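Local coordinates for soluble lytic murein transglycosylase (Escherichia coli, PDB 1QSA), which cleaves the glycosidic bonds between N-acetylmuramic acid and N-acetylglucosamine in peptidoglycan, leaving a 1,6-anhydro bond in the muramic acid residue, at residues R160-L163 against A164-G168; T211-T214 against R215-A219; D1-D4 against E5-R9. All coordinates share one frame; numbering follows the deposited sequence.

Overall arrangement
Contacts 1 and 2 are neighbours on the alpha-superhelix of this largely helical protein, their centres about 11 Å apart. Contact 1 covers the last turns of helix 154-166 and contact 2 the first turns of helix 212-228. The two helices pack directly, Ile161 meeting Phe213 and Met217, and Met165 meeting Met217, while NH1 of Arg162 probably hydrogen-bonds to OE1 of Gln216. Contact 3, first along the chain, starts helix 3-18 at the amino terminus, on the opposite side of the chain's centre, with its centre about 56 Å from that of contact 1 and 66 Å from that of contact 2. There helix 3-18 packs on helix 383-393, joining parts of the protein remote in sequence.

Contact 1. Residues R160-L163 against A164-G168; sequences RIRL and AMKAG. With SO4 (sulfate ion), chain N.
O3 of the sulfate ion is gripped by two side chains that lie side by side one helical turn apart, Arg162 and Lys166. NH1 of Arg162 donates to it at 3.0 Å in a nearly straight bond, and NZ of Lys166 adds a weak bond at 3.3 Å. NH2 of Arg162 takes a second sulfate oxygen, O1, at 3.1 Å, so the anion sits at the edge of the guanidinium, with its sulfur in the plane of the group. Arg162 reaches this place because its chain bends at chi3 (70°), which turns the end onward along the helix, beside Lys166; the lysine is bent at chi3 and chi4, and its CD comes within 3.2 Å of Arg162 NH1, approaching the guanidinium obliquely. An arginine suits this place because its several N-H groups can serve protein partners as well as an anion: NH1 is also hydrogen-bonded to Gln216 OE1 and NH2 forms a salt bridge with Glu159 OE2, which together are likely to limit its rotation. The sulfate, probably from the crystallisation liquor, is likely to offset the two positive charges. On the buried side, Ile161 and Met165 offer apolar chains to helix 212-228, and the small Ala164 lets Val173 of helix 170-178 come close. Ala164 N is bonded to Arg160 O at 2.8 Å, while the Arg160 guanidinium leads away to the carbonyls of Thr131 and Lys133 and meets Trp129 in a cation-pi contact. The last turn closes with Ala167 N on Leu163 O at 3.0 Å and Gly168 N on Met165 O at 3.0 Å. Gly168 has a positive phi (83°), at which a CB would collide with the carbonyl O of Ala167, so glycine suits the position, and it terminates helix 154-166 in a Schellman motif.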
# COMPACT_ATOMS: atom_id res chain seq x y z
N ARG A 160 -7.38 -5.85 24.83
CA ARG A 160 -6.81 -6.51 23.67
C ARG A 160 -7.88 -7.29 22.91
O ARG A 160 -7.82 -7.40 21.68
CB ARG A 160 -5.63 -7.42 24.02
CG ARG A 160 -4.91 -7.87 22.75
CD ARG A 160 -3.64 -8.68 23.00
NE ARG A 160 -2.93 -8.86 21.74
CZ ARG A 160 -2.08 -9.84 21.48
NH1 ARG A 160 -1.82 -10.77 22.40
NH2 ARG A 160 -1.49 -9.91 20.29
N ILE A 161 -8.85 -7.86 23.64
CA ILE A 161 -9.95 -8.60 23.00
C ILE A 161 -10.75 -7.63 22.12
O ILE A 161 -11.06 -7.95 20.96
CB ILE A 161 -10.89 -9.27 24.06
CG1 ILE A 161 -10.15 -10.45 24.72
CG2 ILE A 161 -12.20 -9.72 23.40
CD1 ILE A 161 -10.96 -11.20 25.76
N ARG A 162 -11.00 -6.43 22.64
CA ARG A 162 -11.73 -5.41 21.89
C ARG A 162 -10.94 -5.02 20.63
O ARG A 162 -11.49 -4.96 19.53
CB ARG A 162 -11.97 -4.16 22.75
CG ARG A 162 -12.88 -3.12 22.10
CD ARG A 162 -12.97 -1.84 22.93
NE ARG A 162 -11.71 -1.11 22.89
CZ ARG A 162 -11.37 -0.23 21.96
NH1 ARG A 162 -12.23 0.09 21.00
NH2 ARG A 162 -10.19 0.38 22.00
N LEU A 163 -9.63 -4.81 20.79
CA LEU A 163 -8.77 -4.44 19.66
C LEU A 163 -8.69 -5.55 18.62
O LEU A 163 -8.72 -5.29 17.40
CB LEU A 163 -7.35 -4.08 20.14
CG LEU A 163 -7.18 -2.78 20.95
CD1 LEU A 163 -5.77 -2.70 21.52
CD2 LEU A 163 -7.48 -1.57 20.09
N ALA A 164 -8.59 -6.80 19.08
CA ALA A 164 -8.52 -7.94 18.16
C ALA A 164 -9.82 -8.07 17.37
O ALA A 164 -9.81 -8.32 16.16
CB ALA A 164 -8.23 -9.24 18.94
N MET A 165 -10.95 -7.87 18.04
CA MET A 165 -12.26 -7.96 17.39
C MET A 165 -12.40 -6.88 16.32
O MET A 165 -12.78 -7.19 15.18
CB MET A 165 -13.38 -7.81 18.43
CG MET A 165 -14.79 -8.04 17.87
SD MET A 165 -15.05 -9.75 17.38
CE MET A 165 -16.79 -9.69 16.92
N LYS A 166 -12.01 -5.66 16.65
CA LYS A 166 -12.09 -4.53 15.71
C LYS A 166 -11.20 -4.75 14.50
O LYS A 166 -11.54 -4.32 13.39
CB LYS A 166 -11.71 -3.22 16.39
CG LYS A 166 -12.79 -2.70 17.35
CD LYS A 166 -12.24 -1.61 18.27
CE LYS A 166 -11.68 -0.43 17.49
NZ LYS A 166 -12.71 0.35 16.77
N ALA A 167 -10.07 -5.41 14.71
CA ALA A 167 -9.14 -5.70 13.62
C ALA A 167 -9.55 -6.89 12.75
O ALA A 167 -8.91 -7.18 11.73
CB ALA A 167 -7.73 -5.94 14.19
N GLY A 168 -10.60 -7.60 13.16
CA GLY A 168 -11.06 -8.77 12.42
C GLY A 168 -10.26 -10.03 12.77
O GLY A 168 -10.37 -11.08 12.10
S SO4 N . -10.54 3.07 19.43
O1 SO4 N . -9.48 2.03 19.45
O2 SO4 N . -10.24 4.04 18.36
O3 SO4 N . -11.84 2.43 19.18
O4 SO4 N . -10.58 3.76 20.73

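Contact 2. Residues T211-T214 against R215-A219; sequences TDFT and RQMAA
With CG anti to the backbone N (chi1 176°), the Phe213 ring swings toward the next turn, where Met217, bent at chi2 and chi3, brings CG over one face of it. These residues belong to the start of helix 212-228, which opens with a capping box: Thr214 N donates to Thr211 OG1 at 3.2 Å, and Thr211 N returns a bond to Thr214 OG1 at 2.9 Å. Threonine fits both corners because its short hydroxyl can meet a backbone N-H close by; Thr214 OG1 is also hydrogen-bonded to the carbonyl O of Gly209. The CH-pi contact puts Met217 CG 3.8 Å from the centroid of the Phe213 ring, and SD stands obliquely to the ring in a Met-aromatic contact. Both apolar chains are packed between helices 154-166 and 185-196. The extended Arg215 passes beside Thr211 O and lays a guanidinium face over the Thr211 backbone, while its NE is bonded to the carbonyl of Gln244. On another side of the helix, Gln216 can serve two partners, OE1 accepting from Arg162 and NE2 donating to Asp212. This last bond, NE2 to Asp212 OD2 at 2.9 Å, is bent (131° at the hydrogen); it lies in the amide plane but meets the oxygen from above the carboxylate plane, 48° out of it.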
# COMPACT_ATOMS: atom_id res chain seq x y z
N THR A 211 -22.42 -2.73 28.15
CA THR A 211 -21.36 -1.85 28.63
C THR A 211 -20.65 -1.32 27.39
O THR A 211 -20.93 -1.76 26.27
CB THR A 211 -20.30 -2.63 29.46
OG1 THR A 211 -19.64 -3.58 28.62
CG2 THR A 211 -20.94 -3.38 30.63
N ASP A 212 -19.71 -0.40 27.59
CA ASP A 212 -18.98 0.14 26.45
C ASP A 212 -18.30 -1.02 25.70
O ASP A 212 -18.27 -1.05 24.47
CB ASP A 212 -17.93 1.15 26.91
CG ASP A 212 -17.28 1.88 25.75
OD1 ASP A 212 -18.02 2.43 24.91
OD2 ASP A 212 -16.03 1.87 25.69
N PHE A 213 -17.81 -2.00 26.46
CA PHE A 213 -17.15 -3.15 25.86
C PHE A 213 -18.10 -4.01 25.02
O PHE A 213 -17.83 -4.25 23.83
CB PHE A 213 -16.50 -4.03 26.95
CG PHE A 213 -15.89 -5.30 26.42
CD1 PHE A 213 -14.67 -5.26 25.74
CD2 PHE A 213 -16.54 -6.53 26.57
CE1 PHE A 213 -14.11 -6.43 25.21
CE2 PHE A 213 -15.99 -7.71 26.04
CZ PHE A 213 -14.77 -7.65 25.36
N THR A 214 -19.20 -4.47 25.61
CA THR A 214 -20.12 -5.33 24.87
C THR A 214 -20.82 -4.62 23.71
O THR A 214 -21.15 -5.27 22.71
CB THR A 214 -21.15 -6.02 25.78
OG1 THR A 214 -21.88 -5.02 26.50
CG2 THR A 214 -20.44 -6.96 26.76
N ARG A 215 -20.97 -3.30 23.81
CA ARG A 215 -21.59 -2.54 22.73
C ARG A 215 -20.63 -2.47 21.55
O ARG A 215 -21.02 -2.68 20.41
CB ARG A 215 -21.98 -1.13 23.21
CG ARG A 215 -23.20 -1.14 24.12
CD ARG A 215 -23.44 0.23 24.73
NE ARG A 215 -24.53 0.16 25.71
CZ ARG A 215 -24.45 0.61 26.96
NH1 ARG A 215 -23.32 1.16 27.41
NH2 ARG A 215 -25.49 0.51 27.77
N GLN A 216 -19.35 -2.23 21.84
CA GLN A 216 -18.35 -2.17 20.77
C GLN A 216 -18.15 -3.53 20.11
O GLN A 216 -17.99 -3.61 18.88
CB GLN A 216 -17.03 -1.62 21.29
CG GLN A 216 -17.09 -0.16 21.64
CD GLN A 216 -15.71 0.41 21.79
OE1 GLN A 216 -14.90 0.30 20.88
NE2 GLN A 216 -15.41 0.97 22.95
N MET A 217 -18.15 -4.59 20.91
CA MET A 217 -17.99 -5.94 20.39
C MET A 217 -19.17 -6.27 19.48
O MET A 217 -18.99 -6.77 18.36
CB MET A 217 -17.93 -6.94 21.55
CG MET A 217 -16.64 -6.87 22.40
SD MET A 217 -15.15 -7.40 21.49
CE MET A 217 -15.37 -9.17 21.50
N ALA A 218 -20.38 -5.95 19.93
CA ALA A 218 -21.57 -6.23 19.13
C ALA A 218 -21.60 -5.41 17.83
O ALA A 218 -22.06 -5.90 16.81
CB ALA A 218 -22.85 -5.97 19.96
N ALA A 219 -21.11 -4.17 17.87
CA ALA A 219 -21.11 -3.33 16.67
C ALA A 219 -20.19 -3.90 15.59
O ALA A 219 -20.50 -3.80 14.40
CB ALA A 219 -20.73 -1.90 17.01

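Contact 3. Residues D1-D4 against E5-R9; sequences DSLD and EQRSR. With SO4 (sulfate ion), chain C.
The N-cap of helix 3-18 is Ser2, whose OG accepts from Glu5 N at 3.1 Å; a short hydroxyl suits this place because it can turn back to an N-H of the first turn. Just before it, Asp1 reaches across to Arg9, which grips the carboxylate end-on. NH1 of Arg9 donates to Asp1 OD1 at 2.9 Å and NH2 to Asp1 OD2 at 2.8 Å, both on the syn side but tilted out of the carboxylate plane, with the two flat groups turned 42° apart. Gln6 NE2 reaches the same OD2 at 3.1 Å from the opposite face of the carboxylate. The Asp1-Arg9 salt bridge ties the amino-terminal residue to the second turn of the helix, and Arg9 NH2 is also bonded to Gly31 O. A leucine in place of Arg9 would probably leave the Asp1 carboxylate without its charged mate and the chain end freer to swing. On another side of the helix, Leu3 lays CG over one face of the Arg7 guanidinium, 4.0 Å from NE. The extended Arg7 chain (chi3 170°) carries that group to a sulfate ion, probably from the crystallisation liquor, which Arg389 also binds; NH1 holds O4 at 2.8 Å and NH2 holds O3 at 2.8 Å, while NE bridges to Glu390 of helix 383-393. A water links Arg7 NH1 to Asp4 OD1.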
# COMPACT_ATOMS: atom_id res chain seq x y z
N ASP A 1 45.10 -3.36 -9.34
CA ASP A 1 43.64 -3.66 -9.23
C ASP A 1 42.82 -2.48 -9.74
O ASP A 1 43.36 -1.40 -10.02
CB ASP A 1 43.27 -3.96 -7.77
CG ASP A 1 42.03 -4.86 -7.64
OD1 ASP A 1 41.51 -5.35 -8.66
OD2 ASP A 1 41.60 -5.06 -6.48
N SER A 2 41.52 -2.69 -9.92
CA SER A 2 40.62 -1.65 -10.39
C SER A 2 39.20 -2.07 -10.06
O SER A 2 38.94 -3.24 -9.76
CB SER A 2 40.72 -1.46 -11.91
OG SER A 2 40.20 -2.59 -12.61
N LEU A 3 38.29 -1.10 -10.10
CA LEU A 3 36.88 -1.38 -9.84
C LEU A 3 36.39 -2.43 -10.84
O LEU A 3 35.66 -3.35 -10.48
CB LEU A 3 36.05 -0.11 -10.00
CG LEU A 3 34.55 -0.27 -9.75
CD1 LEU A 3 34.34 -0.70 -8.32
CD2 LEU A 3 33.81 1.05 -10.02
N ASP A 4 36.81 -2.30 -12.10
CA ASP A 4 36.40 -3.25 -13.12
C ASP A 4 36.86 -4.68 -12.79
O ASP A 4 36.07 -5.62 -12.92
CB ASP A 4 36.92 -2.81 -14.49
CG ASP A 4 36.39 -3.69 -15.60
OD1 ASP A 4 35.24 -3.46 -16.06
OD2 ASP A 4 37.11 -4.61 -16.00
N GLU A 5 38.11 -4.84 -12.36
CA GLU A 5 38.61 -6.18 -12.00
C GLU A 5 37.90 -6.71 -10.76
O GLU A 5 37.60 -7.91 -10.68
CB GLU A 5 40.12 -6.15 -11.76
CG GLU A 5 40.90 -6.10 -13.05
CD GLU A 5 42.39 -6.06 -12.84
OE1 GLU A 5 42.92 -6.88 -12.05
OE2 GLU A 5 43.03 -5.21 -13.47
N GLN A 6 37.65 -5.83 -9.80
CA GLN A 6 36.95 -6.23 -8.57
C GLN A 6 35.54 -6.75 -8.90
O GLN A 6 35.06 -7.71 -8.28
CB GLN A 6 36.86 -5.05 -7.60
CG GLN A 6 38.21 -4.71 -6.99
CD GLN A 6 38.27 -3.30 -6.40
OE1 GLN A 6 37.27 -2.58 -6.37
NE2 GLN A 6 39.44 -2.93 -5.88
N ARG A 7 34.88 -6.12 -9.87
CA ARG A 7 33.54 -6.55 -10.28
C ARG A 7 33.54 -8.02 -10.71
O ARG A 7 32.67 -8.80 -10.30
CB ARG A 7 33.01 -5.65 -11.39
CG ARG A 7 32.49 -4.33 -10.84
CD ARG A 7 32.18 -3.36 -11.95
NE ARG A 7 31.47 -2.19 -11.43
CZ ARG A 7 30.98 -1.22 -12.20
NH1 ARG A 7 31.17 -1.26 -13.52
NH2 ARG A 7 30.33 -0.20 -11.65
N SER A 8 34.52 -8.40 -11.53
CA SER A 8 34.62 -9.79 -11.98
C SER A 8 34.84 -10.73 -10.79
O SER A 8 34.17 -11.76 -10.68
CB SER A 8 35.77 -9.98 -12.99
OG SER A 8 35.52 -9.30 -14.21
N ARG A 9 35.77 -10.36 -9.90
CA ARG A 9 36.05 -11.20 -8.72
C ARG A 9 34.84 -11.30 -7.81
O ARG A 9 34.59 -12.35 -7.22
CB ARG A 9 37.27 -10.68 -7.95
CG ARG A 9 38.56 -10.72 -8.77
CD ARG A 9 39.80 -10.74 -7.88
NE ARG A 9 39.86 -9.65 -6.91
CZ ARG A 9 40.19 -8.40 -7.21
NH1 ARG A 9 40.37 -8.04 -8.48
NH2 ARG A 9 40.24 -7.48 -6.25
S SO4 C . 29.11 1.92 -14.46
O1 SO4 C . 27.89 1.89 -15.28
O2 SO4 C . 29.79 3.22 -14.59
O3 SO4 C . 28.74 1.69 -13.05
O4 SO4 C . 30.03 0.87 -14.95
O HOH W 1 45.12 -3.45 -12.23
O HOH W 2 32.51 -3.27 -15.29